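PDB 2VSO: eukaryotic initiation factor 4F subunit P150 from Saccharomyces cerevisiae, which serves as the scaffold subunit of the cap-binding eIF4F complex, stimulating translation by bringing together the two ends of mRNA through polyadenylate-binding protein PAB1. Local coordinates for residues L49-F52 with D53-S56; P90-S93 with S94-Q98; C100-V103 with V104-N108. One frame throughout, in Å; residues are numbered along the deposited sequence.

In the fold
All three contacts lie in the helical MIF4G domain, the middle, eIF4A-binding part of the protein. From the N terminus, contact 1 (49-56) takes the chain out of the loop after helix 33-45 and into helix 52-64. Contact 2 (90-98) does the same for the loop after helix 73-88, starting helix 93-106, and contact 3 (100-108) carries that helix to its end. Each is local and closes no long loop; they follow in series, neither nesting nor crossing. Space brings them together: Phe52 CZ of contact 1 packs 3.9 Å from Gln98 CB of contact 2, while Ser56 OG probably hydrogen-bonds Lys102 NZ of contact 3, tying helix 52-64 to helix 93-106.

Contact 1 (L49-F52 with D53-S56); sequences LEMF and DAIS
The opening turn of helix 52-64 is fastened mainly by Phe52 and Ser56, with Met51 as the N-cap residue just ahead. Carbonyl oxygen Phe52 O is gripped twice by the same serine. Ser56 N donates an almost straight backbone bond, while Ser56 OG adds a second from 2.9 Å to Phe52 O, coming from above the carbonyl plane and not along a lone pair. With chi1 at 66°, the hydroxyl sits between the serine's own N and carbonyl carbon and is turned back toward the start of the helix; it is also probably hydrogen-bonded to Lys102 NZ. The same residue lies over one face of the Phe52 ring, Ser56 CB standing 4.1 Å from the ring centroid in a CH-pi contact displaced toward the rim. Asp53 OD1 comes to the ring's edge, in its plane, 3.8 Å from Phe52 CD1.

A type I turn, Leu49 to Phe52, leads into the helix, one of those stacked in the MIF4G domain. The Phe52 ring also packs on Leu47 of the preceding loop and on Met95 and Gln98 of helix 93-106. An alanine at Phe52 is likely to leave Ser56 CB without its ring partner and open a gap toward helix 93-106. Ile55 N bonds Met51 O at 3.1 Å. The bent Met51 side chain brings CE to 3.6 Å from Ala54 CB, and side chains of another protein chain pack on both residues.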
loop_
_atom_site.group_PDB
_atom_site.type_symbol
_atom_site.label_atom_id
_atom_site.label_comp_id
_atom_site.label_asym_id
_atom_site.label_seq_id
_atom_site.Cartn_x
_atom_site.Cartn_y
_atom_site.Cartn_z
ATOM N N LEU C 49 -15.296 -1.808 -6.232
ATOM C CA LEU C 49 -15.821 -3.113 -6.562
ATOM C C LEU C 49 -17.236 -3.234 -6.011
ATOM O O LEU C 49 -18.152 -3.669 -6.704
ATOM C CB LEU C 49 -14.931 -4.199 -5.979
ATOM C CG LEU C 49 -15.325 -5.605 -6.414
ATOM C CD1 LEU C 49 -15.555 -5.641 -7.920
ATOM C CD2 LEU C 49 -14.264 -6.608 -5.986
ATOM N N GLU C 50 -17.407 -2.838 -4.760
ATOM C CA GLU C 50 -18.709 -2.900 -4.115
ATOM C C GLU C 50 -19.781 -2.149 -4.923
ATOM O O GLU C 50 -20.800 -2.732 -5.292
ATOM C CB GLU C 50 -18.612 -2.350 -2.688
ATOM C CG GLU C 50 -19.914 -2.381 -1.905
ATOM C CD GLU C 50 -19.767 -1.847 -0.483
ATOM O OE1 GLU C 50 -20.679 -1.136 -0.013
ATOM O OE2 GLU C 50 -18.736 -2.132 0.162
ATOM N N MET C 51 -19.540 -0.867 -5.206
ATOM C CA MET C 51 -20.529 -0.001 -5.855
ATOM C C MET C 51 -20.454 -0.009 -7.385
ATOM O O MET C 51 -20.882 0.936 -8.046
ATOM C CB MET C 51 -20.377 1.441 -5.362
ATOM C CG MET C 51 -20.799 1.649 -3.924
ATOM S SD MET C 51 -22.427 0.918 -3.606
ATOM C CE MET C 51 -23.422 1.785 -4.826
ATOM N N PHE C 52 -19.931 -1.082 -7.947
ATOM C CA PHE C 52 -19.588 -1.084 -9.354
ATOM C C PHE C 52 -20.796 -1.032 -10.274
ATOM O O PHE C 52 -20.902 -0.141 -11.118
ATOM C CB PHE C 52 -18.725 -2.299 -9.703
ATOM C CG PHE C 52 -18.284 -2.334 -11.144
ATOM C CD1 PHE C 52 -19.091 -2.903 -12.114
ATOM C CD2 PHE C 52 -17.072 -1.790 -11.523
ATOM C CE1 PHE C 52 -18.691 -2.933 -13.444
ATOM C CE2 PHE C 52 -16.665 -1.821 -12.836
ATOM C CZ PHE C 52 -17.481 -2.390 -13.805
ATOM N N ASP C 53 -21.699 -1.995 -10.142
ATOM C CA ASP C 53 -22.832 -2.059 -11.056
ATOM C C ASP C 53 -23.671 -0.785 -10.996
ATOM O O ASP C 53 -24.095 -0.263 -12.028
ATOM C CB ASP C 53 -23.677 -3.297 -10.784
ATOM C CG ASP C 53 -22.936 -4.584 -11.100
ATOM O OD1 ASP C 53 -22.405 -4.697 -12.229
ATOM O OD2 ASP C 53 -22.888 -5.476 -10.222
ATOM N N ALA C 54 -23.887 -0.277 -9.788
ATOM C CA ALA C 54 -24.599 0.980 -9.619
ATOM C C ALA C 54 -23.901 2.130 -10.343
ATOM O O ALA C 54 -24.554 2.968 -10.967
ATOM C CB ALA C 54 -24.767 1.309 -8.142
ATOM N N ILE C 55 -22.573 2.173 -10.263
ATOM C CA ILE C 55 -21.837 3.330 -10.773
ATOM C C ILE C 55 -21.353 3.193 -12.226
ATOM O O ILE C 55 -21.201 4.186 -12.944
ATOM C CB ILE C 55 -20.727 3.761 -9.800
ATOM C CG1 ILE C 55 -21.311 4.729 -8.787
ATOM C CG2 ILE C 55 -19.590 4.461 -10.517
ATOM C CD1 ILE C 55 -20.368 5.056 -7.688
ATOM N N SER C 56 -21.134 1.969 -12.675
ATOM C CA SER C 56 -20.897 1.767 -14.088
ATOM C C SER C 56 -22.224 1.904 -14.869
ATOM O O SER C 56 -22.232 2.072 -16.092
ATOM C CB SER C 56 -20.234 0.419 -14.341
ATOM O OG SER C 56 -21.122 -0.627 -14.009
#

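Contact 2 (P90-S93 with S94-Q98); sequences PHWS and SMYAQ
Trp92 and Tyr96 form the close part of this contact, at the point where helix 93-106 starts. Tyr96 N donates a nearly straight bond, 3.0 Å long, to Trp92 O, and the phenol ring leans back close by the same peptide, with Tyr96 CD2 3.2 Å from Trp92 O and Tyr96 CE2 3.6 Å from Trp92 CB. A chi1 of -70° sets the Tyr96 ring beside its own backbone N, directed back along the chain. Its OH is anchored outside the pair, by a hydrogen bond to Glu89 OE2. Ser93 and Ala97 add the next backbone bond, Ala97 N to Ser93 O at 2.9 Å, and both pack against Phe182 of helix 163-185.

The Met95 side is looser and, unlike these buried residues, partly exposed. Its side chain runs alongside Trp92, pointing the same way; Met95 CE reaches Trp92 CD1 at 3.6 Å, and Met95 SD, 4.8 Å from the centroid of the five-membered ring, makes an oblique Met-aromatic contact. Another protein chain packs its backbone on Trp92, and one of its basic side chains makes a cation-pi contact with the ring. Trp92, whose carbonyl accepts from Tyr96 N in the first turn, is the N-cap residue of helix 93-106, in a HEAT-type MIF4G domain.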
loop_
_atom_site.group_PDB
_atom_site.type_symbol
_atom_site.label_atom_id
_atom_site.label_comp_id
_atom_site.label_asym_id
_atom_site.label_seq_id
_atom_site.Cartn_x
_atom_site.Cartn_y
_atom_site.Cartn_z
ATOM N N PRO C 90 -3.505 3.369 -11.377
ATOM C CA PRO C 90 -3.088 2.049 -11.856
ATOM C C PRO C 90 -3.631 0.932 -10.994
ATOM O O PRO C 90 -3.950 -0.137 -11.512
ATOM C CB PRO C 90 -1.566 2.093 -11.709
ATOM C CG PRO C 90 -1.226 3.520 -11.809
ATOM C CD PRO C 90 -2.344 4.245 -11.142
ATOM N N HIS C 91 -3.716 1.173 -9.691
ATOM C CA HIS C 91 -4.198 0.159 -8.771
ATOM C C HIS C 91 -5.602 -0.297 -9.148
ATOM O O HIS C 91 -6.016 -1.404 -8.809
ATOM C CB HIS C 91 -4.167 0.669 -7.324
ATOM C CG HIS C 91 -4.510 -0.375 -6.309
ATOM N ND1 HIS C 91 -3.619 -1.356 -5.917
ATOM C CD2 HIS C 91 -5.647 -0.609 -5.612
ATOM C CE1 HIS C 91 -4.190 -2.139 -5.022
ATOM N NE2 HIS C 91 -5.425 -1.709 -4.820
ATOM N N TRP C 92 -6.333 0.558 -9.856
ATOM C CA TRP C 92 -7.669 0.200 -10.310
ATOM C C TRP C 92 -7.814 0.039 -11.839
ATOM O O TRP C 92 -8.919 -0.172 -12.330
ATOM C CB TRP C 92 -8.685 1.187 -9.757
ATOM C CG TRP C 92 -8.821 1.093 -8.279
ATOM C CD1 TRP C 92 -9.121 -0.030 -7.558
ATOM C CD2 TRP C 92 -8.676 2.151 -7.319
ATOM N NE1 TRP C 92 -9.174 0.267 -6.222
ATOM C CE2 TRP C 92 -8.897 1.609 -6.046
ATOM C CE3 TRP C 92 -8.373 3.517 -7.417
ATOM C CZ2 TRP C 92 -8.831 2.357 -4.881
ATOM C CZ3 TRP C 92 -8.308 4.262 -6.262
ATOM C CH2 TRP C 92 -8.534 3.684 -5.013
ATOM N N SER C 93 -6.704 0.113 -12.577
ATOM C CA SER C 93 -6.712 -0.084 -14.031
ATOM C C SER C 93 -7.679 -1.162 -14.530
ATOM O O SER C 93 -8.257 -1.015 -15.608
ATOM C CB SER C 93 -5.309 -0.399 -14.571
ATOM O OG SER C 93 -4.690 0.718 -15.198
ATOM N N SER C 94 -7.859 -2.231 -13.759
ATOM C CA SER C 94 -8.533 -3.430 -14.263
ATOM C C SER C 94 -10.031 -3.339 -14.040
ATOM O O SER C 94 -10.833 -3.930 -14.767
ATOM C CB SER C 94 -7.974 -4.694 -13.597
ATOM O OG SER C 94 -8.500 -4.830 -12.291
ATOM N N MET C 95 -10.390 -2.586 -13.015
ATOM C CA MET C 95 -11.774 -2.248 -12.709
ATOM C C MET C 95 -12.275 -1.199 -13.713
ATOM O O MET C 95 -13.411 -1.250 -14.173
ATOM C CB MET C 95 -11.848 -1.705 -11.282
ATOM C CG MET C 95 -13.210 -1.296 -10.809
ATOM S SD MET C 95 -12.985 -0.415 -9.251
ATOM C CE MET C 95 -12.277 -1.716 -8.256
ATOM N N TYR C 96 -11.410 -0.253 -14.060
ATOM C CA TYR C 96 -11.728 0.718 -15.091
ATOM C C TYR C 96 -11.828 0.014 -16.427
ATOM O O TYR C 96 -12.674 0.346 -17.259
ATOM C CB TYR C 96 -10.651 1.787 -15.157
ATOM C CG TYR C 96 -10.646 2.700 -13.968
ATOM C CD1 TYR C 96 -11.790 3.377 -13.593
ATOM C CD2 TYR C 96 -9.500 2.880 -13.210
ATOM C CE1 TYR C 96 -11.790 4.218 -12.494
ATOM C CE2 TYR C 96 -9.491 3.725 -12.125
ATOM C CZ TYR C 96 -10.635 4.391 -11.773
ATOM O OH TYR C 96 -10.629 5.227 -10.682
ATOM N N ALA C 97 -10.954 -0.967 -16.619
ATOM C CA ALA C 97 -10.959 -1.770 -17.823
ATOM C C ALA C 97 -12.274 -2.543 -17.923
ATOM O O ALA C 97 -12.766 -2.797 -19.015
ATOM C CB ALA C 97 -9.753 -2.694 -17.844
ATOM N N GLN C 98 -12.863 -2.885 -16.780
ATOM C CA GLN C 98 -14.160 -3.534 -16.784
ATOM C C GLN C 98 -15.270 -2.545 -17.121
ATOM O O GLN C 98 -16.238 -2.887 -17.806
ATOM C CB GLN C 98 -14.448 -4.173 -15.437
ATOM C CG GLN C 98 -13.966 -5.601 -15.321
ATOM C CD GLN C 98 -14.068 -6.135 -13.909
ATOM O OE1 GLN C 98 -15.032 -5.852 -13.189
ATOM N NE2 GLN C 98 -13.071 -6.909 -13.502
#

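Contact 3 (C100-V103 with V104-N108); sequences CGKV and VKELN
Lys102 and Glu106, one turn apart near the C-terminal end of helix 93-106, make the main side-chain contact here, on one of the packed helices of the MIF4G domain. It is a meeting of aliphatic chain with carboxylate more than a charge pair. Lys102 CE lies 3.2 Å from Glu106 OE1, and Lys102 CG is 3.9 Å from Glu106 CD, the two chains crossing at a slant. The ammonium group stays farther away, with Lys102 NZ 4.1 Å from Glu106 OE1, beyond salt-bridge distance, although the opposite charges probably still attract each other weakly. On another side of the helix, Val103 CG1 and Leu107 CD1 are in loose apolar contact at 4.4 Å.

The amine of Lys102 is probably positioned by its hydrogen bond to Ser56 OG on helix 52-64. CG is anti to the backbone N (chi1 -159°), which directs the extended chain toward that helix.

Beneath these side chains runs the regular helical bonding. Val104 N donates to Cys100 O, 2.9 Å away; Lys105 N reaches Gly101 O at 3.1 Å, and Glu106 N binds Lys102 O at 3.0 Å. The bond from Leu107 N to Val103 O is weak, and Leu107 is the first residue to leave helical backbone angles.

Farther out, the side facing the domain is held by neighbouring helices. Cys100, Val104 and Leu107 pack against helix 122-139, the last two sharing Val125, and Leu107 also meets Leu75 of helix 73-88. Just past the helix end, Asn108 N donates a hydrogen bond to Asn64 OD1.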
loop_
_atom_site.group_PDB
_atom_site.type_symbol
_atom_site.label_atom_id
_atom_site.label_comp_id
_atom_site.label_asym_id
_atom_site.label_seq_id
_atom_site.Cartn_x
_atom_site.Cartn_y
_atom_site.Cartn_z
ATOM N N CYS C 100 -15.145 -0.164 -19.092
ATOM C CA CYS C 100 -15.152 -0.008 -20.531
ATOM C C CYS C 100 -15.891 -1.167 -21.184
ATOM O O CYS C 100 -16.747 -0.958 -22.035
ATOM C CB CYS C 100 -13.720 0.100 -21.066
ATOM S SG CYS C 100 -12.935 1.662 -20.659
ATOM N N GLY C 101 -15.556 -2.387 -20.792
ATOM C CA GLY C 101 -16.294 -3.543 -21.246
ATOM C C GLY C 101 -17.790 -3.405 -20.999
ATOM O O GLY C 101 -18.589 -3.946 -21.763
ATOM N N LYS C 102 -18.185 -2.693 -19.945
ATOM C CA LYS C 102 -19.613 -2.486 -19.705
ATOM C C LYS C 102 -20.227 -1.499 -20.704
ATOM O O LYS C 102 -21.386 -1.619 -21.094
ATOM C CB LYS C 102 -19.891 -1.992 -18.288
ATOM C CG LYS C 102 -21.338 -2.271 -17.880
ATOM C CD LYS C 102 -21.867 -1.376 -16.772
ATOM C CE LYS C 102 -23.346 -1.702 -16.526
ATOM N NZ LYS C 102 -23.957 -1.145 -15.279
ATOM N N VAL C 103 -19.439 -0.507 -21.093
ATOM C CA VAL C 103 -19.892 0.500 -22.015
ATOM C C VAL C 103 -19.993 -0.077 -23.425
ATOM O O VAL C 103 -20.935 0.214 -24.154
ATOM C CB VAL C 103 -18.964 1.715 -21.980
ATOM C CG1 VAL C 103 -19.419 2.767 -23.003
ATOM C CG2 VAL C 103 -18.949 2.296 -20.576
ATOM N N VAL C 104 -19.024 -0.905 -23.794
ATOM C CA VAL C 104 -19.026 -1.568 -25.085
ATOM C C VAL C 104 -20.209 -2.508 -25.215
ATOM O O VAL C 104 -20.831 -2.587 -26.270
ATOM C CB VAL C 104 -17.744 -2.381 -25.298
ATOM C CG1 VAL C 104 -17.938 -3.406 -26.399
ATOM C CG2 VAL C 104 -16.587 -1.459 -25.620
ATOM N N LYS C 105 -20.520 -3.212 -24.135
ATOM C CA LYS C 105 -21.545 -4.247 -24.153
ATOM C C LYS C 105 -22.944 -3.652 -24.095
ATOM O O LYS C 105 -23.854 -4.123 -24.774
ATOM C CB LYS C 105 -21.339 -5.213 -22.978
ATOM C CG LYS C 105 -22.162 -6.495 -23.046
ATOM C CD LYS C 105 -21.765 -7.460 -21.932
ATOM C CE LYS C 105 -22.252 -8.879 -22.206
ATOM N NZ LYS C 105 -21.714 -9.857 -21.214
ATOM N N GLU C 106 -23.104 -2.604 -23.293
ATOM C CA GLU C 106 -24.426 -2.097 -22.954
ATOM C C GLU C 106 -24.755 -0.735 -23.571
ATOM O O GLU C 106 -25.799 -0.146 -23.284
ATOM C CB GLU C 106 -24.599 -2.070 -21.431
ATOM C CG GLU C 106 -24.188 -3.385 -20.759
ATOM C CD GLU C 106 -24.691 -3.511 -19.340
ATOM O OE1 GLU C 106 -25.403 -2.594 -18.878
ATOM O OE2 GLU C 106 -24.376 -4.530 -18.686
ATOM N N LEU C 107 -23.877 -0.233 -24.426
ATOM C CA LEU C 107 -24.172 1.015 -25.103
ATOM C C LEU C 107 -25.436 0.846 -25.919
ATOM O O LEU C 107 -25.688 -0.223 -26.475
ATOM C CB LEU C 107 -23.033 1.441 -26.025
ATOM C CG LEU C 107 -23.200 2.866 -26.563
ATOM C CD1 LEU C 107 -22.925 3.867 -25.459
ATOM C CD2 LEU C 107 -22.312 3.138 -27.776
ATOM N N ASN C 108 -26.227 1.911 -25.976
ATOM C CA ASN C 108 -27.414 1.957 -26.808
ATOM C C ASN C 108 -26.990 1.810 -28.261
ATOM O O ASN C 108 -26.168 2.585 -28.739
ATOM C CB ASN C 108 -28.117 3.292 -26.589
ATOM C CG ASN C 108 -29.441 3.379 -27.302
ATOM O OD1 ASN C 108 -29.956 2.387 -27.814
ATOM N ND2 ASN C 108 -30.007 4.576 -27.331
#